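Local coordinates for homoserine kinase (Listeria monocytogenes, PDB 3HUL), which probably catalyses the ATP-dependent phosphorylation of L-homoserine to O-phospho-L-homoserine, a late step in threonine biosynthesis, as a member of the GHMP kinase family, at residues R4-A9 and G285-R290; T26-L31 and D280-G285; W40-N45 and L74-D79; E60-L65 and I97-T102; F160-E165 and G248-V253. All coordinates share one frame; numbering follows the deposited sequence.

Overall arrangement
Interactions 1, 2 and 3 all reach the large mixed sheet. Strand 3-12 links interaction 1 to interaction 2 through neighbouring strand 27-36, and that strand in turn pairs with strand 72-78 of interaction 3. Interactions 1 and 2 lie close, their centres about 8 Å apart, and share Gly285. Interaction 4 is the helix pair packed on this sheet: it touches interaction 1 through Ile5 and Leu99, and interaction 3 through Leu74 and Leu99. Interaction 5 belongs to the separate four-stranded sheet, its centre about 29 Å from that of interaction 4. The predicted ATP-binding segment nears both regions, the side chains of Ala91 and Val7 about 4 Å apart and those of Arg84 and Thr250 about 3 Å.

Interaction 1: R4-A9 and G285-R290; sequences RIRVPA and GAEVFR
Two pairs of backbone hydrogen bonds zip Arg4 to Phe289 and Arg6 to Glu287. Arg4 N reaches Phe289 O at 2.7 Å, and Phe289 N returns to Arg4 O at 2.9 Å. The bond from Arg6 N to Glu287 O is nearly straight, with an angle of 169° at the hydrogen, and Glu287 N answers to Arg6 O. Between them Ile5 faces Val288 as a non-hydrogen-bonded pair, where the CA of Val288 lies 3.3 Å from Arg4 O in a CA-H...O contact.

The aromatic contacts gather on the face bearing the arginines. CG of Phe289 stands between its backbone N and carbonyl carbon (chi1 57°), which swings the ring over the partner strand. Arg4 CB then sits above one ring face, 4.0 Å from the centroid, as a CH-pi contact, while Arg6 CB comes in at the ring edge, 3.8 Å from CE2. In this way the C-terminal strand 287-290 adds to the mixed sheet, antiparallel to strand 3-12, whose other side pairs with strand 27-36.

As for charge, Glu287 runs alongside Arg6; its OE2 and Arg6 NE, 4.1 Å apart, probably attract, though beyond salt-bridge range. The Arg6 guanidinium also makes a cation-pi contact with Tyr28.

Apolar groups occupy the other face, which helix 88-103 covers, Val94 lying on Val7 and Ala286: Ile5 CG1 meets Val288 CG2, and beside them Val7 CG2 packs on Ala286 CB.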
# COMPACT_ATOMS: atom_id res chain seq x y z
N ARG A 4 16.12 -20.88 22.59
CA ARG A 4 16.81 -19.64 22.23
C ARG A 4 15.81 -18.50 22.05
O ARG A 4 14.69 -18.70 21.59
CB ARG A 4 17.61 -19.80 20.94
CG ARG A 4 18.32 -21.15 20.75
CD ARG A 4 19.57 -21.26 21.60
NE ARG A 4 20.79 -21.01 20.83
CZ ARG A 4 21.64 -21.96 20.45
NH1 ARG A 4 22.72 -21.64 19.75
NH2 ARG A 4 21.42 -23.23 20.75
N ILE A 5 16.25 -17.30 22.40
CA ILE A 5 15.45 -16.10 22.23
C ILE A 5 16.36 -15.13 21.53
O ILE A 5 17.46 -14.91 21.98
CB ILE A 5 15.03 -15.50 23.59
CG1 ILE A 5 14.17 -16.48 24.38
CG2 ILE A 5 14.32 -14.14 23.40
CD1 ILE A 5 13.88 -16.00 25.76
N ARG A 6 15.88 -14.58 20.41
CA ARG A 6 16.64 -13.59 19.66
C ARG A 6 15.78 -12.34 19.47
O ARG A 6 14.60 -12.45 19.16
CB ARG A 6 17.04 -14.14 18.30
CG ARG A 6 18.08 -13.29 17.60
CD ARG A 6 17.87 -13.23 16.11
NE ARG A 6 18.15 -14.52 15.49
CZ ARG A 6 19.37 -15.04 15.34
NH1 ARG A 6 20.44 -14.37 15.75
NH2 ARG A 6 19.51 -16.24 14.78
N VAL A 7 16.37 -11.16 19.68
CA VAL A 7 15.66 -9.88 19.60
C VAL A 7 16.54 -8.90 18.86
O VAL A 7 17.73 -8.79 19.19
CB VAL A 7 15.37 -9.27 21.00
CG1 VAL A 7 14.54 -7.99 20.87
CG2 VAL A 7 14.66 -10.31 21.93
N PRO A 8 15.98 -8.19 17.85
CA PRO A 8 16.77 -7.27 17.07
C PRO A 8 16.95 -5.85 17.65
O PRO A 8 16.13 -5.38 18.46
CB PRO A 8 16.01 -7.20 15.74
CG PRO A 8 14.59 -7.36 16.11
CD PRO A 8 14.59 -8.28 17.35
N ALA A 9 18.04 -5.20 17.23
CA ALA A 9 18.28 -3.80 17.44
C ALA A 9 17.22 -2.99 16.70
O ALA A 9 16.61 -3.48 15.74
CB ALA A 9 19.65 -3.44 16.92
N GLY A 285 10.38 -9.74 14.00
CA GLY A 285 10.56 -9.29 15.35
C GLY A 285 11.16 -10.39 16.21
O GLY A 285 11.61 -11.43 15.70
N ALA A 286 11.16 -10.17 17.52
CA ALA A 286 11.69 -11.11 18.49
C ALA A 286 11.18 -12.53 18.24
O ALA A 286 9.98 -12.74 18.03
CB ALA A 286 11.32 -10.64 19.88
N GLU A 287 12.09 -13.49 18.24
CA GLU A 287 11.75 -14.90 18.04
C GLU A 287 12.22 -15.75 19.22
O GLU A 287 13.30 -15.52 19.79
CB GLU A 287 12.40 -15.49 16.78
CG GLU A 287 12.33 -14.71 15.47
CD GLU A 287 13.57 -14.99 14.61
OE1 GLU A 287 13.87 -16.18 14.34
OE2 GLU A 287 14.26 -14.02 14.22
N VAL A 288 11.41 -16.75 19.54
CA VAL A 288 11.74 -17.82 20.48
C VAL A 288 11.70 -19.11 19.69
O VAL A 288 10.71 -19.41 19.05
CB VAL A 288 10.76 -17.87 21.66
CG1 VAL A 288 11.07 -19.06 22.58
CG2 VAL A 288 10.80 -16.55 22.44
N PHE A 289 12.80 -19.87 19.74
CA PHE A 289 12.98 -21.06 18.91
C PHE A 289 14.01 -22.02 19.51
O PHE A 289 14.84 -21.63 20.34
CB PHE A 289 13.43 -20.67 17.49
CG PHE A 289 14.71 -19.86 17.46
CD1 PHE A 289 15.94 -20.48 17.26
CD2 PHE A 289 14.67 -18.47 17.63
CE1 PHE A 289 17.13 -19.73 17.24
CE2 PHE A 289 15.85 -17.71 17.61
CZ PHE A 289 17.09 -18.35 17.41
N ARG A 290 13.95 -23.27 19.06
CA ARG A 290 14.93 -24.28 19.42
C ARG A 290 16.01 -24.43 18.34
O ARG A 290 15.72 -24.44 17.14
CB ARG A 290 14.24 -25.60 19.73
CG ARG A 290 13.20 -25.50 20.88
CD ARG A 290 13.04 -26.83 21.61
NE ARG A 290 12.74 -26.68 23.04
CZ ARG A 290 13.61 -26.89 24.03
NH1 ARG A 290 14.86 -27.28 23.78
NH2 ARG A 290 13.21 -26.73 25.29

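Interaction 2: T26-L31 and D280-G285; sequences TLYLTL and DVEGSG
The chain turns a corner at Thr26, and there its backbone N donates to Asp280 O at 3.0 Å, with a bent angle of 136° at the hydrogen. The Thr26 side chain adds a return bond: Asp280 N points almost straight at Thr26 OG1, 2.8 Å away. This works because OG1 lies between the backbone N and the carbonyl carbon (chi1 49°), while CG2 turns to the Asp280 side chain and touches its CB at 3.8 Å. Threonine suits the corner by offering an acceptor on one branch and a methyl on the other.

The contact joins the start of strand 27-36, in the large mixed sheet, to the connection that leaves strand 275-280 of the four-stranded sheet and leads to strand 287-290, so it bridges the two sheets of this GHMP kinase.

Farther along that connection Glu282 meets Tyr28 of strand 27-36, the side chains crossing at about a right angle. Tyr28 OH donates a hydrogen bond to Glu282 OE1 at 2.6 Å, the oxygen lying at the edge of the ring near its plane and being met on its anti side, a little out of the carboxylate plane. Glu282 gets there with CG anti to the backbone N (chi1 170°) and a bend at chi2. The other oxygen accepts from Ser284 N at 2.8 Å through its anti lone pair, with a weak bond from Ser284 OG besides. Gripped at both oxygens, the carboxylate is hindered from turning.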
# COMPACT_ATOMS: atom_id res chain seq x y z
N THR A 26 19.50 -5.36 11.66
CA THR A 26 20.18 -6.66 11.71
C THR A 26 21.36 -6.68 12.71
O THR A 26 22.50 -6.93 12.32
CB THR A 26 20.65 -7.11 10.29
OG1 THR A 26 21.35 -6.04 9.68
CG2 THR A 26 19.45 -7.50 9.37
N LEU A 27 21.09 -6.36 13.97
CA LEU A 27 22.01 -6.65 15.07
C LEU A 27 21.14 -7.29 16.12
O LEU A 27 19.94 -6.98 16.18
CB LEU A 27 22.67 -5.39 15.62
CG LEU A 27 23.71 -4.66 14.78
CD1 LEU A 27 24.04 -3.32 15.47
CD2 LEU A 27 25.01 -5.50 14.54
N TYR A 28 21.70 -8.20 16.90
CA TYR A 28 20.89 -9.08 17.75
C TYR A 28 21.35 -9.25 19.18
O TYR A 28 22.54 -9.21 19.46
CB TYR A 28 20.70 -10.47 17.12
CG TYR A 28 20.26 -10.40 15.69
CD1 TYR A 28 18.93 -10.12 15.36
CD2 TYR A 28 21.18 -10.55 14.65
CE1 TYR A 28 18.53 -10.04 14.06
CE2 TYR A 28 20.79 -10.46 13.34
CZ TYR A 28 19.46 -10.20 13.05
OH TYR A 28 19.06 -10.11 11.75
N LEU A 29 20.37 -9.38 20.05
CA LEU A 29 20.54 -9.86 21.39
C LEU A 29 20.02 -11.27 21.31
O LEU A 29 18.86 -11.49 20.92
CB LEU A 29 19.74 -9.00 22.37
CG LEU A 29 19.52 -9.35 23.86
CD1 LEU A 29 20.44 -10.42 24.38
CD2 LEU A 29 19.61 -8.12 24.74
N THR A 30 20.91 -12.22 21.60
CA THR A 30 20.59 -13.64 21.59
C THR A 30 20.76 -14.29 22.99
O THR A 30 21.86 -14.28 23.56
CB THR A 30 21.45 -14.43 20.57
OG1 THR A 30 21.36 -13.81 19.28
CG2 THR A 30 20.97 -15.88 20.47
N LEU A 31 19.67 -14.85 23.50
CA LEU A 31 19.71 -15.63 24.73
C LEU A 31 19.60 -17.12 24.47
O LEU A 31 18.76 -17.56 23.68
CB LEU A 31 18.56 -15.24 25.66
CG LEU A 31 18.59 -13.85 26.28
CD1 LEU A 31 17.24 -13.58 26.93
CD2 LEU A 31 19.73 -13.71 27.27
N ASP A 280 21.07 -4.07 7.70
CA ASP A 280 19.87 -4.12 6.93
C ASP A 280 18.64 -3.92 7.82
O ASP A 280 18.72 -4.03 9.05
CB ASP A 280 19.77 -5.45 6.17
CG ASP A 280 20.78 -5.55 5.02
OD1 ASP A 280 20.78 -4.69 4.11
OD2 ASP A 280 21.58 -6.49 5.01
N VAL A 281 17.49 -3.63 7.19
CA VAL A 281 16.18 -3.69 7.84
C VAL A 281 15.94 -5.14 8.22
O VAL A 281 16.11 -6.03 7.40
CB VAL A 281 15.04 -3.16 6.92
CG1 VAL A 281 13.66 -3.39 7.52
CG2 VAL A 281 15.25 -1.63 6.59
N GLU A 282 15.57 -5.39 9.48
CA GLU A 282 15.21 -6.74 9.92
C GLU A 282 13.68 -6.88 9.93
O GLU A 282 12.97 -6.18 10.66
CB GLU A 282 15.86 -7.06 11.29
CG GLU A 282 15.38 -8.34 11.98
CD GLU A 282 15.53 -9.58 11.09
OE1 GLU A 282 16.67 -10.00 10.82
OE2 GLU A 282 14.49 -10.16 10.68
N GLY A 283 13.19 -7.78 9.09
CA GLY A 283 11.77 -7.99 8.89
C GLY A 283 11.06 -8.73 10.01
O GLY A 283 9.86 -8.55 10.19
N SER A 284 11.80 -9.55 10.77
CA SER A 284 11.20 -10.37 11.82
C SER A 284 11.41 -9.75 13.18
O SER A 284 12.50 -9.29 13.49
CB SER A 284 11.84 -11.76 11.84
OG SER A 284 11.90 -12.31 10.54
N GLY A 285 10.38 -9.74 14.00
CA GLY A 285 10.56 -9.29 15.35
C GLY A 285 11.16 -10.39 16.21
O GLY A 285 11.61 -11.43 15.70

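Interaction 3: W40-N45 and L74-D79; sequences WYIEHN and LVMTCD
Leu74 meets the segment 40-45 with both its backbone and its side chain. Its N donates to Tyr41 O at 2.8 Å, and its O accepts from Glu43 N. Outward from the backbone, CB and CG lie near Tyr41 O, and the branch CD1 makes the principal contacts: it lies 3.3 Å from Tyr41 O, 3.8 Å from Ile42 CG1, and 3.8 Å from Trp40 CE3. The last of these is an approach at the indole edge, near the ring plane. CD2, the other tip, packs on Leu99 CD1 of helix 88-103. CD1 thus fits among a carbonyl, an aliphatic branch and an aromatic rim, a place for a branched apolar residue.

The register continues with Met76 N donating to Glu43 O at 3.0 Å. Ile42 sends CG2 toward the Met76 side chain, 3.6 Å from its CB, since that branch stands anti to the backbone N while CG1 (chi1 -60°) is left for Leu74. Met76 bends at chi2 and chi3, bringing CE back to the same Ile42 CG2. His44 lies alongside Met76, and its NE2 is hydrogen-bonded to Ile50 O. Glu43 is on the exposed face, where a charged chain is at home; Val75 packs beside it and on Asp32.

Strands 41-43 and 72-78 run parallel in a beta-alpha-beta unit. Its helix 57-65 covers Trp40 and Ile42 through Ile59, and Met76 also reaches Leu29 and Leu31 on strand 27-36.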
# COMPACT_ATOMS: atom_id res chain seq x y z
N TRP A 40 19.60 -17.09 39.35
CA TRP A 40 19.81 -16.67 37.98
C TRP A 40 21.28 -16.37 37.74
O TRP A 40 21.91 -15.72 38.54
CB TRP A 40 18.99 -15.42 37.70
CG TRP A 40 17.52 -15.61 37.80
CD1 TRP A 40 16.73 -15.33 38.88
CD2 TRP A 40 16.63 -16.08 36.77
NE1 TRP A 40 15.41 -15.61 38.60
CE2 TRP A 40 15.32 -16.06 37.31
CE3 TRP A 40 16.82 -16.51 35.45
CZ2 TRP A 40 14.20 -16.47 36.57
CZ3 TRP A 40 15.71 -16.91 34.71
CH2 TRP A 40 14.42 -16.90 35.28
N TYR A 41 21.82 -16.87 36.64
CA TYR A 41 23.10 -16.40 36.14
C TYR A 41 23.01 -16.23 34.63
O TYR A 41 22.39 -17.05 33.95
CB TYR A 41 24.25 -17.36 36.48
CG TYR A 41 25.62 -16.83 36.08
CD1 TYR A 41 26.20 -15.74 36.76
CD2 TYR A 41 26.34 -17.39 35.02
CE1 TYR A 41 27.45 -15.24 36.40
CE2 TYR A 41 27.61 -16.89 34.65
CZ TYR A 41 28.15 -15.80 35.35
OH TYR A 41 29.38 -15.27 35.00
N ILE A 42 23.61 -15.15 34.12
CA ILE A 42 23.78 -14.97 32.69
C ILE A 42 25.26 -14.94 32.40
O ILE A 42 25.97 -14.08 32.91
CB ILE A 42 23.17 -13.64 32.16
CG1 ILE A 42 21.68 -13.56 32.44
CG2 ILE A 42 23.43 -13.48 30.67
CD1 ILE A 42 21.08 -12.20 32.14
N GLU A 43 25.73 -15.88 31.58
CA GLU A 43 27.09 -15.83 31.09
C GLU A 43 27.12 -14.88 29.91
O GLU A 43 26.27 -14.97 29.02
CB GLU A 43 27.57 -17.21 30.66
CG GLU A 43 29.03 -17.24 30.20
CD GLU A 43 29.38 -18.51 29.43
OE1 GLU A 43 30.16 -18.42 28.46
OE2 GLU A 43 28.86 -19.60 29.80
N HIS A 44 28.09 -13.98 29.92
CA HIS A 44 28.31 -13.04 28.82
C HIS A 44 29.64 -12.33 28.95
O HIS A 44 30.21 -12.27 30.04
CB HIS A 44 27.18 -12.00 28.73
CG HIS A 44 27.24 -10.91 29.76
ND1 HIS A 44 28.15 -9.87 29.70
CD2 HIS A 44 26.46 -10.65 30.84
CE1 HIS A 44 27.95 -9.04 30.71
NE2 HIS A 44 26.93 -9.49 31.41
N ASN A 45 30.11 -11.79 27.83
CA ASN A 45 31.30 -10.93 27.81
C ASN A 45 31.02 -9.55 27.18
O ASN A 45 31.83 -9.05 26.40
CB ASN A 45 32.48 -11.66 27.12
CG ASN A 45 32.08 -12.35 25.81
OD1 ASN A 45 30.99 -12.93 25.69
ND2 ASN A 45 32.97 -12.30 24.82
N LEU A 74 21.77 -18.88 31.91
CA LEU A 74 21.53 -18.42 30.52
C LEU A 74 22.85 -18.01 29.92
O LEU A 74 23.78 -17.67 30.64
CB LEU A 74 20.57 -17.22 30.48
CG LEU A 74 19.26 -17.33 31.26
CD1 LEU A 74 19.39 -16.61 32.59
CD2 LEU A 74 18.09 -16.77 30.49
N VAL A 75 22.92 -18.05 28.59
CA VAL A 75 24.07 -17.55 27.84
C VAL A 75 23.57 -16.47 26.89
O VAL A 75 22.57 -16.66 26.20
CB VAL A 75 24.76 -18.68 27.02
CG1 VAL A 75 26.10 -18.21 26.44
CG2 VAL A 75 24.94 -19.96 27.87
N MET A 76 24.30 -15.35 26.85
CA MET A 76 23.90 -14.14 26.12
C MET A 76 24.95 -13.75 25.09
O MET A 76 26.11 -13.55 25.45
CB MET A 76 23.70 -12.96 27.09
CG MET A 76 22.50 -12.06 26.78
SD MET A 76 22.72 -10.26 26.91
CE MET A 76 22.96 -10.01 28.65
N THR A 77 24.54 -13.65 23.83
CA THR A 77 25.34 -13.03 22.77
C THR A 77 24.61 -11.74 22.42
O THR A 77 23.38 -11.73 22.31
CB THR A 77 25.44 -13.95 21.52
OG1 THR A 77 26.26 -15.08 21.82
CG2 THR A 77 26.05 -13.23 20.33
N CYS A 78 25.35 -10.65 22.27
CA CYS A 78 24.74 -9.38 21.92
C CYS A 78 25.74 -8.50 21.21
O CYS A 78 26.73 -8.07 21.81
CB CYS A 78 24.19 -8.66 23.15
SG CYS A 78 23.14 -7.21 22.74
N ASP A 79 25.47 -8.24 19.94
CA ASP A 79 26.29 -7.32 19.15
C ASP A 79 25.60 -5.97 18.92
O ASP A 79 26.01 -5.20 18.06
CB ASP A 79 26.85 -7.99 17.87
CG ASP A 79 25.77 -8.30 16.82
OD1 ASP A 79 24.58 -8.49 17.16
OD2 ASP A 79 26.15 -8.38 15.63

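Interaction 4: E60-L65 and I97-T102; sequences ETALNL and IELANT
Helix 57-65, the connecting helix of a beta-alpha-beta unit, packs here on helix 88-103, whose beginning belongs to the predicted ATP-binding segment of this GHMP kinase. The short segments 60-65 and 97-102 run in the same general direction, inclined by 40°, and their axes approach to 7.8 Å. Alanines stand at the crossing: Ala62 CA and Ala100 CA, the nearest pair, are 4.8 Å apart. Ala62 CB lies 4.2 Å from Ala100 CB, and with only a methyl on each, the two backbones come this near.

Around this point the bulkier groups fill the flanks. On one side Leu99 directs CD2 at Ala62 CB, 3.8 Å away; its CG stands anti to the backbone N (chi1 -170°), which carries the branch across toward the other helix. On the other side Ile97 crosses obliquely to both Thr61 and Leu65. Its CG1 meets Thr61 CG2 at 3.9 Å and Leu65 CD1 at 4.1 Å, while its CG2 approaches Leu65 CD2. Thr61 turns its methyl to this apolar surface, and OG1 is satisfied within its own helix by Val57 O, so the buried hydroxyl has a hydrogen-bond partner while the methyl packs. Helix 110-121 adds Ile116 and Ala117 against Ile97, and Ile120 against Thr61. No hydrogen bond passes between the two segments, and the contact rests on apolar packing. The methyl of Ala100 nestles between Leu65 CB, 3.9 Å away, and the carbonyl oxygen of Ala62, at 3.6 Å.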
# COMPACT_ATOMS: atom_id res chain seq x y z
N GLU A 60 15.14 -8.93 35.66
CA GLU A 60 14.18 -8.09 36.41
C GLU A 60 12.89 -7.94 35.64
O GLU A 60 11.79 -7.94 36.23
CB GLU A 60 14.72 -6.67 36.71
CG GLU A 60 16.09 -6.58 37.40
CD GLU A 60 16.36 -5.19 38.01
OE1 GLU A 60 16.43 -4.20 37.25
OE2 GLU A 60 16.51 -5.10 39.26
N THR A 61 13.01 -7.78 34.31
CA THR A 61 11.82 -7.65 33.48
C THR A 61 11.07 -8.98 33.58
O THR A 61 9.87 -8.99 33.81
CB THR A 61 12.12 -7.34 31.97
OG1 THR A 61 12.94 -6.17 31.84
CG2 THR A 61 10.84 -7.17 31.21
N ALA A 62 11.77 -10.07 33.36
CA ALA A 62 11.13 -11.40 33.43
C ALA A 62 10.41 -11.59 34.78
O ALA A 62 9.20 -11.88 34.80
CB ALA A 62 12.15 -12.51 33.18
N LEU A 63 11.11 -11.35 35.89
CA LEU A 63 10.50 -11.52 37.23
C LEU A 63 9.34 -10.58 37.50
O LEU A 63 8.44 -10.90 38.29
CB LEU A 63 11.54 -11.41 38.36
CG LEU A 63 12.62 -12.50 38.27
CD1 LEU A 63 13.81 -12.15 39.13
CD2 LEU A 63 12.02 -13.90 38.64
N ASN A 64 9.32 -9.45 36.80
CA ASN A 64 8.21 -8.51 36.94
C ASN A 64 6.93 -9.02 36.32
O ASN A 64 5.84 -8.66 36.77
CB ASN A 64 8.58 -7.13 36.38
CG ASN A 64 9.43 -6.28 37.35
OD1 ASN A 64 9.56 -5.07 37.15
ND2 ASN A 64 10.01 -6.90 38.39
N LEU A 65 7.05 -9.84 35.27
CA LEU A 65 5.87 -10.48 34.66
C LEU A 65 5.54 -11.82 35.32
O LEU A 65 4.37 -12.23 35.35
CB LEU A 65 6.06 -10.72 33.15
CG LEU A 65 5.88 -9.59 32.15
CD1 LEU A 65 7.18 -8.87 32.05
CD2 LEU A 65 5.52 -10.15 30.77
N ILE A 97 10.67 -10.13 28.53
CA ILE A 97 9.28 -10.46 28.28
C ILE A 97 9.15 -11.85 27.64
O ILE A 97 8.30 -12.65 28.04
CB ILE A 97 8.63 -9.38 27.44
CG1 ILE A 97 8.54 -8.09 28.26
CG2 ILE A 97 7.24 -9.81 26.97
CD1 ILE A 97 8.25 -6.83 27.39
N GLU A 98 10.01 -12.14 26.66
CA GLU A 98 9.94 -13.43 25.95
C GLU A 98 10.34 -14.56 26.89
O GLU A 98 9.75 -15.64 26.86
CB GLU A 98 10.87 -13.42 24.74
CG GLU A 98 10.43 -12.46 23.65
CD GLU A 98 9.36 -13.06 22.76
OE1 GLU A 98 8.40 -13.67 23.25
OE2 GLU A 98 9.50 -12.92 21.53
N LEU A 99 11.34 -14.31 27.73
CA LEU A 99 11.73 -15.28 28.76
C LEU A 99 10.55 -15.67 29.67
O LEU A 99 10.22 -16.85 29.80
CB LEU A 99 12.91 -14.76 29.57
CG LEU A 99 13.62 -15.71 30.53
CD1 LEU A 99 14.44 -16.76 29.79
CD2 LEU A 99 14.52 -14.89 31.45
N ALA A 100 9.89 -14.67 30.24
CA ALA A 100 8.80 -14.92 31.17
C ALA A 100 7.63 -15.59 30.47
O ALA A 100 6.99 -16.51 31.01
CB ALA A 100 8.34 -13.61 31.80
N ASN A 101 7.32 -15.07 29.27
CA ASN A 101 6.24 -15.59 28.49
C ASN A 101 6.46 -17.05 28.18
O ASN A 101 5.52 -17.85 28.18
CB ASN A 101 6.07 -14.80 27.19
CG ASN A 101 4.93 -15.33 26.34
OD1 ASN A 101 3.77 -15.24 26.72
ND2 ASN A 101 5.28 -15.92 25.20
N THR A 102 7.71 -17.42 27.89
CA THR A 102 7.96 -18.82 27.59
C THR A 102 8.03 -19.68 28.88
O THR A 102 7.26 -20.64 29.01
CB THR A 102 9.13 -19.03 26.59
OG1 THR A 102 8.77 -18.41 25.35
CG2 THR A 102 9.35 -20.49 26.30

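Interaction 5: F160-E165 and G248-V253; sequences FIPKAE and GPTVLV
Pro162 and Pro249 meet as two low, rigid bumps crossing obliquely, with Pro162 CG 3.9 Å from Pro249 CB. The peptide before Pro249 is cis, and its ring fits the notch between Pro162 CG and Glu165 OE2, which slides past in the opposite direction, 3.3 Å from Pro249 CB. Proline's compact, rigid ring suits this turn beside the strand. That carboxylate oxygen is also hydrogen-bonded to Gln222 NE2. Next along, Thr250 CG2 lies against Pro162 CD at 3.9 Å, the two side chains at about a right angle, and fits beside Ile161 CG1 as well. Thr250 CB comes within 3.1 Å of Phe160 O.

Beyond the prolines the chains pair as antiparallel strands: Phe160 N donates to Val251 O at 2.8 Å, and Val251 N to Phe160 O at a longer 3.3 Å. The Phe160 ring extends along the partner strand until CE2 touches Val253 CG2 at 4.1 Å, its edge turned to that methyl.

Strands 156-161 and 251-255 are the central pair of the four-stranded sheet. Helix 227-235 covers Phe160 and Val253 through Ile230, strand 275-280 borders Phe160 through Val276, and Arg84 of the predicted ATP site donates a hydrogen bond to Pro162 O and packs on Thr250.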
# COMPACT_ATOMS: atom_id res chain seq x y z
N PHE A 160 27.50 4.63 11.91
CA PHE A 160 28.71 5.05 12.60
C PHE A 160 28.50 4.79 14.07
O PHE A 160 27.77 5.53 14.74
CB PHE A 160 28.95 6.54 12.43
CG PHE A 160 29.44 6.94 11.09
CD1 PHE A 160 30.79 7.19 10.89
CD2 PHE A 160 28.55 7.12 10.02
CE1 PHE A 160 31.26 7.61 9.65
CE2 PHE A 160 29.00 7.53 8.78
CZ PHE A 160 30.37 7.77 8.59
N ILE A 161 29.12 3.74 14.58
CA ILE A 161 28.97 3.38 15.97
C ILE A 161 30.21 3.82 16.78
O ILE A 161 31.27 3.17 16.70
CB ILE A 161 28.72 1.88 16.10
CG1 ILE A 161 27.43 1.52 15.36
CG2 ILE A 161 28.71 1.45 17.58
CD1 ILE A 161 27.26 0.08 15.13
N PRO A 162 30.10 4.95 17.53
CA PRO A 162 31.22 5.36 18.39
C PRO A 162 31.13 4.68 19.75
O PRO A 162 30.25 3.84 19.98
CB PRO A 162 31.00 6.86 18.55
CG PRO A 162 29.48 7.00 18.54
CD PRO A 162 28.91 5.78 17.78
N LYS A 163 32.05 5.04 20.63
CA LYS A 163 32.06 4.59 22.02
C LYS A 163 30.85 5.17 22.74
O LYS A 163 30.30 6.19 22.30
CB LYS A 163 33.35 5.12 22.70
CG LYS A 163 34.64 4.61 22.01
CD LYS A 163 34.82 3.14 22.29
CE LYS A 163 36.19 2.63 21.88
NZ LYS A 163 36.24 1.17 22.13
N ALA A 164 30.46 4.54 23.85
CA ALA A 164 29.44 5.12 24.72
C ALA A 164 29.79 6.58 25.02
O ALA A 164 30.96 6.94 25.08
CB ALA A 164 29.30 4.31 26.01
N GLU A 165 28.76 7.42 25.15
CA GLU A 165 28.94 8.81 25.56
C GLU A 165 29.64 8.87 26.94
O GLU A 165 29.35 8.07 27.84
CB GLU A 165 27.59 9.51 25.62
CG GLU A 165 27.59 11.03 25.37
CD GLU A 165 28.00 11.43 23.95
OE1 GLU A 165 28.51 12.57 23.77
OE2 GLU A 165 27.83 10.60 23.03
N GLY A 248 20.98 9.07 19.90
CA GLY A 248 22.41 9.02 19.63
C GLY A 248 23.09 8.06 20.59
O GLY A 248 22.42 7.36 21.35
N PRO A 249 24.43 8.01 20.56
CA PRO A 249 25.26 8.80 19.67
C PRO A 249 25.49 8.23 18.25
O PRO A 249 26.08 8.91 17.41
CB PRO A 249 26.59 8.90 20.43
CG PRO A 249 26.63 7.69 21.31
CD PRO A 249 25.24 7.12 21.42
N THR A 250 25.04 7.01 17.96
CA THR A 250 25.29 6.52 16.60
C THR A 250 24.55 7.35 15.55
O THR A 250 23.49 7.92 15.84
CB THR A 250 25.17 4.97 16.36
OG1 THR A 250 23.96 4.66 15.65
CG2 THR A 250 25.30 4.20 17.58
N VAL A 251 25.17 7.46 14.38
CA VAL A 251 24.63 8.15 13.23
C VAL A 251 24.34 7.07 12.19
O VAL A 251 25.15 6.15 11.97
CB VAL A 251 25.62 9.20 12.66
CG1 VAL A 251 25.10 9.82 11.35
CG2 VAL A 251 25.90 10.33 13.67
N LEU A 252 23.14 7.14 11.61
CA LEU A 252 22.76 6.25 10.53
C LEU A 252 22.66 6.98 9.20
O LEU A 252 22.13 8.09 9.13
CB LEU A 252 21.43 5.52 10.82
CG LEU A 252 21.40 4.59 12.02
CD1 LEU A 252 19.95 4.28 12.39
CD2 LEU A 252 22.19 3.29 11.80
N VAL A 253 23.19 6.34 8.16
CA VAL A 253 23.08 6.83 6.82
C VAL A 253 22.08 5.90 6.14
O VAL A 253 22.24 4.70 6.16
CB VAL A 253 24.45 6.79 6.08
CG1 VAL A 253 24.31 7.11 4.57
CG2 VAL A 253 25.49 7.73 6.76